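Local coordinates for protein exosome complex component Rrp42 (Archaeoglobus fulgidus, PDB 3M7N) that probably serves as a non-catalytic subunit of the archaeal exosome, an RNA-degrading complex, and contributes to structuring the active site of its Rrp41 partner, at residues K123-I126 / K131-I134; V165-E168 / E174-L177; K218-V223 / C248-R253. All coordinates share one frame; numbering follows the deposited sequence.

Interaction 1: K123-I126 / K131-I134; sequences KLVI and KVWI
V125 and V132 face each other as an antiparallel, non-hydrogen-bonded pair, the single beta bridge by which 123-126 pairs with the start of strand 131-141 in this RNase PH family domain. The backbone bonds flank that pair, as the register demands. On one side W133 N donates to L124 O at 2.8 Å with an almost straight N-H...O angle of 170°. On the other, I126 N reaches K131 O at 2.8 Å, but bent to 138°, at the point where the chain turns a corner, with the donor tilted from the carbonyl plane.

Apolar contacts fill in around these bonds. Beta-branched valines suit the extended bridge, and V125 CG2 lies 3.8 Å from V132 CG2 on the same side of it. L124 and W133 cross at about a right angle, with L124 CB 3.9 Å from W133 CB and the leucine methyl CD2 beside the start of the indole. L124 is buried here, where M64 of strand 56-67 and Y176 also meet it. Further along, the side chain of I126 passes K131 obliquely, CB to CB 3.8 Å; the lysine chain then runs on extended, carrying its amino group away from 123-126.

A CH-pi contact completes the packing. I126 has CG1 anti to its carbonyl carbon (chi1 -64°) and an extended chain beyond, which carries the slender delta methyl over one face of the W133 indole. I126 CD1 stands 3.8 Å from the centroid of the five-membered ring, displaced toward the rim, with W133 NE1 its nearest ring atom at 3.6 Å.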
ATOM      1  N   LYS H 123     -12.191 -23.819  33.311  1.00 56.36           N
ATOM      2  CA  LYS H 123     -11.216 -24.776  33.812  1.00 53.60           C
ATOM      3  C   LYS H 123      -9.792 -24.428  33.380  1.00 57.68           C
ATOM      4  O   LYS H 123      -8.852 -25.181  33.642  1.00 60.13           O
ATOM      5  CB  LYS H 123     -11.562 -26.182  33.335  1.00 61.21           C
ATOM      6  CG  LYS H 123     -12.548 -26.925  34.225  1.00 62.76           C
ATOM      7  CD  LYS H 123     -13.036 -28.192  33.542  1.00 62.26           C
ATOM      8  CE  LYS H 123     -13.708 -29.142  34.520  1.00 65.88           C
ATOM      9  NZ  LYS H 123     -12.713 -29.947  35.293  1.00 62.84           N
ATOM     10  N   LEU H 124      -9.637 -23.290  32.711  1.00 58.62           N
ATOM     11  CA  LEU H 124      -8.321 -22.849  32.239  1.00 62.74           C
ATOM     12  C   LEU H 124      -7.867 -21.617  32.993  1.00 59.43           C
ATOM     13  O   LEU H 124      -7.021 -20.851  32.513  1.00 54.49           O
ATOM     14  CB  LEU H 124      -8.343 -22.565  30.737  1.00 54.89           C
ATOM     15  CG  LEU H 124      -8.479 -23.820  29.877  1.00 51.75           C
ATOM     16  CD1 LEU H 124      -8.742 -23.454  28.432  1.00 51.34           C
ATOM     17  CD2 LEU H 124      -7.226 -24.666  30.007  1.00 51.42           C
ATOM     18  N   VAL H 125      -8.443 -21.440  34.176  1.00 56.88           N
ATOM     19  CA  VAL H 125      -8.072 -20.347  35.054  1.00 58.79           C
ATOM     20  C   VAL H 125      -6.942 -20.798  35.964  1.00 57.64           C
ATOM     21  O   VAL H 125      -6.899 -21.950  36.397  1.00 61.60           O
ATOM     22  CB  VAL H 125      -9.272 -19.871  35.887  1.00 62.30           C
ATOM     23  CG1 VAL H 125      -8.860 -18.741  36.820  1.00 65.29           C
ATOM     24  CG2 VAL H 125     -10.390 -19.414  34.972  1.00 62.37           C
ATOM     25  N   ILE H 126      -6.014 -19.894  36.234  1.00 58.44           N
ATOM     26  CA  ILE H 126      -4.868 -20.214  37.066  1.00 63.60           C
ATOM     27  C   ILE H 126      -4.911 -19.341  38.314  1.00 65.37           C
ATOM     28  O   ILE H 126      -4.511 -19.752  39.399  1.00 63.99           O
ATOM     29  CB  ILE H 126      -3.555 -20.000  36.287  1.00 61.27           C
ATOM     30  CG1 ILE H 126      -3.490 -20.966  35.101  1.00 60.41           C
ATOM     31  CG2 ILE H 126      -2.351 -20.195  37.185  1.00 60.55           C
ATOM     32  CD1 ILE H 126      -2.308 -20.744  34.188  1.00 57.51           C
ATOM     33  N   LYS H 131      -3.778 -14.845  36.196  1.00 70.00           N
ATOM     34  CA  LYS H 131      -3.212 -15.781  35.230  1.00 67.10           C
ATOM     35  C   LYS H 131      -4.250 -16.751  34.684  1.00 65.14           C
ATOM     36  O   LYS H 131      -4.943 -17.433  35.445  1.00 62.24           O
ATOM     37  CB  LYS H 131      -2.051 -16.569  35.847  1.00 66.84           C
ATOM     38  CG  LYS H 131      -0.719 -16.378  35.136  1.00 68.38           C
ATOM     39  CD  LYS H 131       0.369 -17.285  35.719  1.00 74.15           C
ATOM     40  CE  LYS H 131       1.707 -17.096  34.995  1.00 72.29           C
ATOM     41  NZ  LYS H 131       2.691 -18.181  35.307  1.00 68.71           N
ATOM     42  N   VAL H 132      -4.332 -16.823  33.359  1.00 61.76           N
ATOM     43  CA  VAL H 132      -5.261 -17.724  32.689  1.00 57.25           C
ATOM     44  C   VAL H 132      -4.644 -18.279  31.402  1.00 55.05           C
ATOM     45  O   VAL H 132      -3.858 -17.600  30.737  1.00 54.51           O
ATOM     46  CB  VAL H 132      -6.591 -17.005  32.392  1.00 56.99           C
ATOM     47  CG1 VAL H 132      -6.673 -16.557  30.934  1.00 48.85           C
ATOM     48  CG2 VAL H 132      -7.754 -17.895  32.768  1.00 60.72           C
ATOM     49  N   TRP H 133      -4.976 -19.517  31.054  1.00 54.00           N
ATOM     50  CA  TRP H 133      -4.419 -20.110  29.848  1.00 45.62           C
ATOM     51  C   TRP H 133      -4.960 -19.446  28.594  1.00 49.60           C
ATOM     52  O   TRP H 133      -6.135 -19.089  28.516  1.00 50.12           O
ATOM     53  CB  TRP H 133      -4.712 -21.596  29.786  1.00 45.95           C
ATOM     54  CG  TRP H 133      -3.830 -22.407  30.651  1.00 50.13           C
ATOM     55  CD1 TRP H 133      -4.178 -23.037  31.804  1.00 50.48           C
ATOM     56  CD2 TRP H 133      -2.447 -22.701  30.432  1.00 51.20           C
ATOM     57  NE1 TRP H 133      -3.098 -23.704  32.323  1.00 50.89           N
ATOM     58  CE2 TRP H 133      -2.018 -23.514  31.499  1.00 47.97           C
ATOM     59  CE3 TRP H 133      -1.525 -22.356  29.436  1.00 47.58           C
ATOM     60  CZ2 TRP H 133      -0.713 -23.986  31.605  1.00 48.56           C
ATOM     61  CZ3 TRP H 133      -0.226 -22.831  29.541  1.00 46.67           C
ATOM     62  CH2 TRP H 133       0.165 -23.637  30.616  1.00 47.44           C
ATOM     63  N   ILE H 134      -4.085 -19.275  27.614  1.00 45.64           N
ATOM     64  CA  ILE H 134      -4.486 -18.760  26.321  1.00 46.40           C
ATOM     65  C   ILE H 134      -4.238 -19.820  25.266  1.00 40.30           C
ATOM     66  O   ILE H 134      -3.137 -20.334  25.155  1.00 42.53           O
ATOM     67  CB  ILE H 134      -3.689 -17.514  25.974  1.00 47.34           C
ATOM     68  CG1 ILE H 134      -3.957 -16.438  27.028  1.00 47.20           C
ATOM     69  CG2 ILE H 134      -4.046 -17.047  24.571  1.00 41.61           C
ATOM     70  CD1 ILE H 134      -3.062 -15.254  26.912  1.00 59.89           C
TER

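Interaction 2: V165-E168 / E174-L177; sequences VPAE and EDYL
V165 lies over one face of the Y176 ring, its CG2 methyl 3.8 Å from the ring centroid and shifted toward the rim in a CH-pi contact. Y176 presents that face because CG sits between the backbone N and the carbonyl carbon (chi1 60°), which folds the ring back over the valine. Both methyls of V165 touch it, and beside them V165 N donates to Y176 O at 2.6 Å. With an alanine in place of Y176, the V165 methyls would probably lose the surface they rest on, leaving a gap where the phenol's hydroxyl end meets L124 and W133.

Mid-way the chain bends through an inverse gamma turn centred on P166, whose closing bond, A167 N to V165 O, is weak; proline's restricted phi suits that tight bend. Ahead of it lies a small, loosely bonded antiparallel pairing of 164-165 with 176-177. The turn leads into A167, where a side chain no larger than a methyl fits against the backbone, CB 3.2 Å from E174 O.

E168 and D175 make the polar end. Their side chains cross at about a right angle, yet the carboxylates stack with planes only 6° apart. Each acid accepts from the other's backbone: E168 N meets D175 OD1 at 2.9 Å, and D175 N meets E168 OE2 at 2.9 Å, on the anti side and well out of the carboxylate plane. The reciprocal bonds bring E168 OE2 within 3.5 Å of D175 OD1, probably raising one carboxylate's proton affinity, though the N-H each oxygen accepts is likely to offset this in part.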
ATOM      1  N   VAL H 165      -1.934 -29.737  27.830  1.00 37.26           N
ATOM      2  CA  VAL H 165      -1.627 -28.490  28.518  1.00 43.26           C
ATOM      3  C   VAL H 165      -0.191 -28.524  29.026  1.00 42.82           C
ATOM      4  O   VAL H 165       0.235 -29.503  29.628  1.00 41.81           O
ATOM      5  CB  VAL H 165      -2.605 -28.200  29.671  1.00 38.86           C
ATOM      6  CG1 VAL H 165      -2.319 -26.831  30.257  1.00 43.19           C
ATOM      7  CG2 VAL H 165      -4.037 -28.255  29.169  1.00 38.75           C
ATOM      8  N   PRO H 166       0.572 -27.462  28.759  1.00 42.18           N
ATOM      9  CA  PRO H 166       1.990 -27.481  29.124  1.00 47.42           C
ATOM     10  C   PRO H 166       2.194 -26.900  30.514  1.00 49.71           C
ATOM     11  O   PRO H 166       2.846 -25.866  30.644  1.00 48.40           O
ATOM     12  CB  PRO H 166       2.618 -26.539  28.092  1.00 45.54           C
ATOM     13  CG  PRO H 166       1.461 -25.661  27.586  1.00 43.04           C
ATOM     14  CD  PRO H 166       0.177 -26.165  28.198  1.00 40.45           C
ATOM     15  N   ALA H 167       1.635 -27.527  31.543  1.00 50.58           N
ATOM     16  CA  ALA H 167       1.715 -26.923  32.870  1.00 55.17           C
ATOM     17  C   ALA H 167       3.148 -26.977  33.405  1.00 53.93           C
ATOM     18  O   ALA H 167       3.647 -26.001  33.958  1.00 54.15           O
ATOM     19  CB  ALA H 167       0.732 -27.582  33.835  1.00 46.11           C
ATOM     20  N   GLU H 168       3.805 -28.117  33.218  1.00 53.29           N
ATOM     21  CA  GLU H 168       5.166 -28.307  33.709  1.00 55.02           C
ATOM     22  C   GLU H 168       6.101 -27.240  33.196  1.00 59.11           C
ATOM     23  O   GLU H 168       6.724 -26.528  33.973  1.00 66.27           O
ATOM     24  CB  GLU H 168       5.689 -29.671  33.294  1.00 54.68           C
ATOM     25  CG  GLU H 168       4.900 -30.793  33.905  1.00 60.00           C
ATOM     26  CD  GLU H 168       5.057 -32.067  33.134  1.00 67.57           C
ATOM     27  OE1 GLU H 168       6.087 -32.195  32.431  1.00 67.49           O
ATOM     28  OE2 GLU H 168       4.153 -32.931  33.223  1.00 67.39           O
ATOM     29  N   GLU H 174       1.716 -31.013  36.946  1.00 52.74           N
ATOM     30  CA  GLU H 174       1.681 -32.032  35.914  1.00 54.13           C
ATOM     31  C   GLU H 174       1.032 -31.460  34.660  1.00 56.25           C
ATOM     32  O   GLU H 174       0.150 -30.600  34.738  1.00 53.67           O
ATOM     33  CB  GLU H 174       0.844 -33.233  36.377  1.00 55.93           C
ATOM     34  CG  GLU H 174       1.389 -33.990  37.575  1.00 64.94           C
ATOM     35  CD  GLU H 174       2.442 -35.005  37.186  1.00 74.10           C
ATOM     36  OE1 GLU H 174       2.320 -35.598  36.090  1.00 77.06           O
ATOM     37  OE2 GLU H 174       3.392 -35.210  37.975  1.00 75.58           O
ATOM     38  N   ASP H 175       1.465 -31.948  33.505  1.00 55.45           N
ATOM     39  CA  ASP H 175       0.776 -31.674  32.260  1.00 47.52           C
ATOM     40  C   ASP H 175      -0.549 -32.439  32.303  1.00 53.34           C
ATOM     41  O   ASP H 175      -0.676 -33.430  33.029  1.00 52.12           O
ATOM     42  CB  ASP H 175       1.608 -32.177  31.075  1.00 51.14           C
ATOM     43  CG  ASP H 175       2.839 -31.308  30.777  1.00 50.25           C
ATOM     44  OD1 ASP H 175       3.019 -30.224  31.377  1.00 53.30           O
ATOM     45  OD2 ASP H 175       3.627 -31.721  29.901  1.00 50.38           O
ATOM     46  N   TYR H 176      -1.535 -31.983  31.534  1.00 46.87           N
ATOM     47  CA  TYR H 176      -2.763 -32.754  31.341  1.00 44.98           C
ATOM     48  C   TYR H 176      -3.401 -32.492  29.983  1.00 40.84           C
ATOM     49  O   TYR H 176      -3.233 -31.418  29.402  1.00 36.60           O
ATOM     50  CB  TYR H 176      -3.783 -32.464  32.444  1.00 36.63           C
ATOM     51  CG  TYR H 176      -4.192 -31.019  32.526  1.00 36.53           C
ATOM     52  CD1 TYR H 176      -3.406 -30.100  33.196  1.00 40.70           C
ATOM     53  CD2 TYR H 176      -5.365 -30.569  31.934  1.00 38.16           C
ATOM     54  CE1 TYR H 176      -3.766 -28.770  33.274  1.00 40.27           C
ATOM     55  CE2 TYR H 176      -5.741 -29.233  32.020  1.00 36.42           C
ATOM     56  CZ  TYR H 176      -4.931 -28.345  32.690  1.00 37.85           C
ATOM     57  OH  TYR H 176      -5.268 -27.024  32.786  1.00 43.75           O
ATOM     58  N   LEU H 177      -4.142 -33.484  29.497  1.00 37.11           N
ATOM     59  CA  LEU H 177      -4.969 -33.331  28.315  1.00 37.64           C
ATOM     60  C   LEU H 177      -5.989 -32.209  28.485  1.00 41.84           C
ATOM     61  O   LEU H 177      -6.665 -32.120  29.513  1.00 41.39           O
ATOM     62  CB  LEU H 177      -5.689 -34.636  28.011  1.00 36.63           C
ATOM     63  CG  LEU H 177      -4.765 -35.847  27.908  1.00 42.39           C
ATOM     64  CD1 LEU H 177      -5.496 -37.037  27.294  1.00 46.88           C
ATOM     65  CD2 LEU H 177      -3.510 -35.495  27.093  1.00 43.29           C
TER

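Interaction 3: K218-V223 / C248-R253; sequences KDDNVV and CARKLR
K218 and R253 meet at the flat guanidinium of the arginine: the backbone N of K218 lies over one face, near the rim, while the carbonyl O of A249, one helical turn back, lies over the opposite face. A water occupies the edge, in plane, 3.0 Å from R253 NH1. The R250 guanidinium is used differently, with D220 at its edge. There R250 NH2 donates to D220 OD2 at 2.8 Å, the acceptor close to the guanidinium plane. Seen from the aspartate, the donor comes on the syn side but 33° out of the carboxylate plane, and the two planes stand 38° apart, so this is a single-bonded salt bridge and not a flat, two-bonded pairing.

D220 divides its oxygens between the two arginines. OD2 serves R250, whose chain bends at chi3 (-35°) to bring NH2 round, and the aliphatic CG of R250 passes beside OD1. The second salt bridge, D220 OD1 to R253 NH1, is long at 4.0 Å, and water spans it. The edge water donates to D220 OD1 at 3.1 Å and accepts from R253 NH1; another donates to D220 OD1 at 2.8 Å and to K218 O, with a weak bond from R253 NH1. A short, charged aspartate suits this turn, facing two long arginines spaced three residues apart on the helix.

The strongest polar partner of R253 lies elsewhere, NE donating to L183 O; NH2 also bonds T216 OG1. The contact thus lays the end of helix 235-253 against the turn of the beta hairpin formed by strands 211-216 and 222-228, while A249 and L252 pack on strand 185-192. Past the turn, V222 pairs antiparallel with a strand of the neighbouring exonuclease 1 subunit, continuing the sheet across the interface.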
ATOM      1  N   LYS H 218     -22.437 -31.920  19.129  1.00 33.55           N
ATOM      2  CA  LYS H 218     -22.737 -33.316  19.491  1.00 37.24           C
ATOM      3  C   LYS H 218     -24.197 -33.762  19.352  1.00 31.94           C
ATOM      4  O   LYS H 218     -24.485 -34.861  18.905  1.00 33.33           O
ATOM      5  CB  LYS H 218     -22.383 -33.500  20.976  1.00 39.05           C
ATOM      6  CG  LYS H 218     -21.184 -34.339  21.264  1.00 39.00           C
ATOM      7  CD  LYS H 218     -21.081 -34.523  22.768  1.00 45.25           C
ATOM      8  CE  LYS H 218     -21.568 -33.268  23.465  1.00 43.11           C
ATOM      9  NZ  LYS H 218     -21.936 -33.503  24.889  1.00 51.71           N
ATOM     10  N   ASP H 219     -25.105 -32.922  19.818  1.00 33.24           N
ATOM     11  CA  ASP H 219     -26.516 -33.266  19.897  1.00 32.58           C
ATOM     12  C   ASP H 219     -27.288 -32.767  18.712  1.00 29.52           C
ATOM     13  O   ASP H 219     -28.510 -32.656  18.787  1.00 36.16           O
ATOM     14  CB  ASP H 219     -27.135 -32.635  21.152  1.00 33.90           C
ATOM     15  CG  ASP H 219     -26.421 -33.052  22.418  1.00 36.36           C
ATOM     16  OD1 ASP H 219     -26.002 -34.228  22.493  1.00 39.89           O
ATOM     17  OD2 ASP H 219     -26.280 -32.210  23.335  1.00 43.17           O
ATOM     18  N   ASP H 220     -26.587 -32.417  17.641  1.00 29.83           N
ATOM     19  CA  ASP H 220     -27.232 -31.923  16.416  1.00 31.50           C
ATOM     20  C   ASP H 220     -27.867 -30.531  16.557  1.00 30.24           C
ATOM     21  O   ASP H 220     -28.644 -30.117  15.706  1.00 28.98           O
ATOM     22  CB  ASP H 220     -28.287 -32.904  15.890  1.00 27.50           C
ATOM     23  CG  ASP H 220     -27.688 -34.232  15.412  1.00 39.23           C
ATOM     24  OD1 ASP H 220     -26.449 -34.409  15.421  1.00 38.91           O
ATOM     25  OD2 ASP H 220     -28.474 -35.113  15.008  1.00 41.53           O
ATOM     26  N   ASN H 221     -27.548 -29.808  17.622  1.00 25.61           N
ATOM     27  CA  ASN H 221     -27.911 -28.402  17.647  1.00 28.94           C
ATOM     28  C   ASN H 221     -27.064 -27.650  16.659  1.00 31.01           C
ATOM     29  O   ASN H 221     -25.864 -27.934  16.504  1.00 31.81           O
ATOM     30  CB  ASN H 221     -27.703 -27.805  19.023  1.00 32.17           C
ATOM     31  CG  ASN H 221     -28.549 -28.478  20.057  1.00 29.12           C
ATOM     32  OD1 ASN H 221     -28.074 -28.821  21.132  1.00 38.48           O
ATOM     33  ND2 ASN H 221     -29.808 -28.706  19.727  1.00 32.35           N
ATOM     34  N   VAL H 222     -27.693 -26.715  15.963  1.00 25.71           N
ATOM     35  CA  VAL H 222     -26.967 -25.824  15.090  1.00 25.25           C
ATOM     36  C   VAL H 222     -26.295 -24.797  15.996  1.00 29.44           C
ATOM     37  O   VAL H 222     -26.923 -24.244  16.905  1.00 27.58           O
ATOM     38  CB  VAL H 222     -27.892 -25.134  14.081  1.00 26.59           C
ATOM     39  CG1 VAL H 222     -27.110 -24.158  13.219  1.00 22.68           C
ATOM     40  CG2 VAL H 222     -28.600 -26.185  13.201  1.00 26.67           C
ATOM     41  N   VAL H 223     -25.013 -24.553  15.744  1.00 27.94           N
ATOM     42  CA  VAL H 223     -24.182 -23.776  16.653  1.00 28.12           C
ATOM     43  C   VAL H 223     -23.564 -22.568  15.925  1.00 29.78           C
ATOM     44  O   VAL H 223     -23.190 -21.565  16.543  1.00 30.73           O
ATOM     45  CB  VAL H 223     -23.136 -24.727  17.330  1.00 30.23           C
ATOM     46  CG1 VAL H 223     -21.719 -24.253  17.162  1.00 32.58           C
ATOM     47  CG2 VAL H 223     -23.493 -24.988  18.810  1.00 31.63           C
ATOM     48  N   CYS H 248     -25.081 -34.910   7.461  1.00 28.96           N
ATOM     49  CA  CYS H 248     -23.667 -34.968   7.036  1.00 23.46           C
ATOM     50  C   CYS H 248     -22.679 -34.740   8.174  1.00 25.26           C
ATOM     51  O   CYS H 248     -21.660 -35.415   8.262  1.00 27.07           O
ATOM     52  CB  CYS H 248     -23.373 -33.923   5.955  1.00 22.15           C
ATOM     53  SG  CYS H 248     -24.049 -34.279   4.351  1.00 28.11           S
ATOM     54  N   ALA H 249     -22.979 -33.757   9.019  1.00 24.43           N
ATOM     55  CA  ALA H 249     -22.159 -33.426  10.176  1.00 24.82           C
ATOM     56  C   ALA H 249     -22.045 -34.618  11.132  1.00 29.99           C
ATOM     57  O   ALA H 249     -20.983 -34.871  11.717  1.00 28.64           O
ATOM     58  CB  ALA H 249     -22.760 -32.204  10.910  1.00 18.75           C
ATOM     59  N   ARG H 250     -23.151 -35.339  11.293  1.00 30.47           N
ATOM     60  CA  ARG H 250     -23.186 -36.516  12.152  1.00 34.20           C
ATOM     61  C   ARG H 250     -22.274 -37.603  11.605  1.00 32.08           C
ATOM     62  O   ARG H 250     -21.462 -38.142  12.340  1.00 33.77           O
ATOM     63  CB  ARG H 250     -24.619 -37.060  12.310  1.00 35.68           C
ATOM     64  CG  ARG H 250     -25.332 -36.651  13.605  1.00 42.55           C
ATOM     65  CD  ARG H 250     -26.344 -37.724  14.046  1.00 41.81           C
ATOM     66  NE  ARG H 250     -26.979 -38.348  12.889  1.00 38.25           N
ATOM     67  CZ  ARG H 250     -28.032 -37.850  12.249  1.00 39.19           C
ATOM     68  NH1 ARG H 250     -28.529 -38.486  11.194  1.00 37.49           N
ATOM     69  NH2 ARG H 250     -28.597 -36.724  12.665  1.00 39.65           N
ATOM     70  N   LYS H 251     -22.414 -37.937  10.324  1.00 30.06           N
ATOM     71  CA  LYS H 251     -21.510 -38.913   9.711  1.00 35.11           C
ATOM     72  C   LYS H 251     -20.049 -38.515   9.933  1.00 39.28           C
ATOM     73  O   LYS H 251     -19.225 -39.317  10.383  1.00 46.57           O
ATOM     74  CB  LYS H 251     -21.763 -39.013   8.213  1.00 33.71           C
ATOM     75  CG  LYS H 251     -22.936 -39.895   7.808  1.00 43.78           C
ATOM     76  CD  LYS H 251     -24.073 -39.813   8.801  1.00 44.91           C
ATOM     77  CE  LYS H 251     -25.144 -40.869   8.522  1.00 46.23           C
ATOM     78  NZ  LYS H 251     -25.907 -41.180   9.782  1.00 50.35           N
ATOM     79  N   LEU H 252     -19.734 -37.266   9.612  1.00 29.29           N
ATOM     80  CA  LEU H 252     -18.394 -36.755   9.795  1.00 34.07           C
ATOM     81  C   LEU H 252     -17.921 -36.971  11.213  1.00 36.14           C
ATOM     82  O   LEU H 252     -16.779 -37.375  11.453  1.00 38.59           O
ATOM     83  CB  LEU H 252     -18.344 -35.263   9.430  1.00 27.65           C
ATOM     84  CG  LEU H 252     -18.270 -35.058   7.913  1.00 29.80           C
ATOM     85  CD1 LEU H 252     -18.261 -33.593   7.541  1.00 24.75           C
ATOM     86  CD2 LEU H 252     -17.034 -35.771   7.354  1.00 27.73           C
ATOM     87  N   ARG H 253     -18.815 -36.683  12.149  1.00 36.92           N
ATOM     88  CA  ARG H 253     -18.514 -36.715  13.569  1.00 35.81           C
ATOM     89  C   ARG H 253     -18.086 -38.126  13.942  1.00 41.96           C
ATOM     90  O   ARG H 253     -17.291 -38.327  14.851  1.00 45.57           O
ATOM     91  CB  ARG H 253     -19.754 -36.272  14.357  1.00 33.92           C
ATOM     92  CG  ARG H 253     -19.530 -35.944  15.825  1.00 30.79           C
ATOM     93  CD  ARG H 253     -20.712 -35.164  16.400  1.00 30.81           C
ATOM     94  NE  ARG H 253     -20.645 -33.759  16.045  1.00 27.23           N
ATOM     95  CZ  ARG H 253     -21.510 -33.121  15.266  1.00 31.57           C
ATOM     96  NH1 ARG H 253     -22.568 -33.757  14.749  1.00 25.74           N
ATOM     97  NH2 ARG H 253     -21.306 -31.824  15.005  1.00 25.99           N
TER
HETATM   98  O   HOH W   1     -24.324 -35.834  16.474  1.00 40.04           O
HETATM   99  O   HOH W   2     -24.957 -32.895  13.149  1.00 22.94           O

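Overall arrangement
Interactions 1 and 2 are neighbours, their centres 12 Å apart, and W133 joins them: the indole that receives I126 on one face also packs on 165-168, with W133 CZ2 3.5 Å from V165 CG1 and W133 CH2 3.5 Å from P166 O. Interaction 3 lies apart, its centre about 29 Å from that of interaction 1 and 30 Å from that of interaction 2. The bound RNA comes to about 8 Å from the nearest atom of interaction 1, 10 Å from interaction 3 and 16 Å from interaction 2, so none binds it directly. Interaction 3 alone has residues touching another subunit, exonuclease 1.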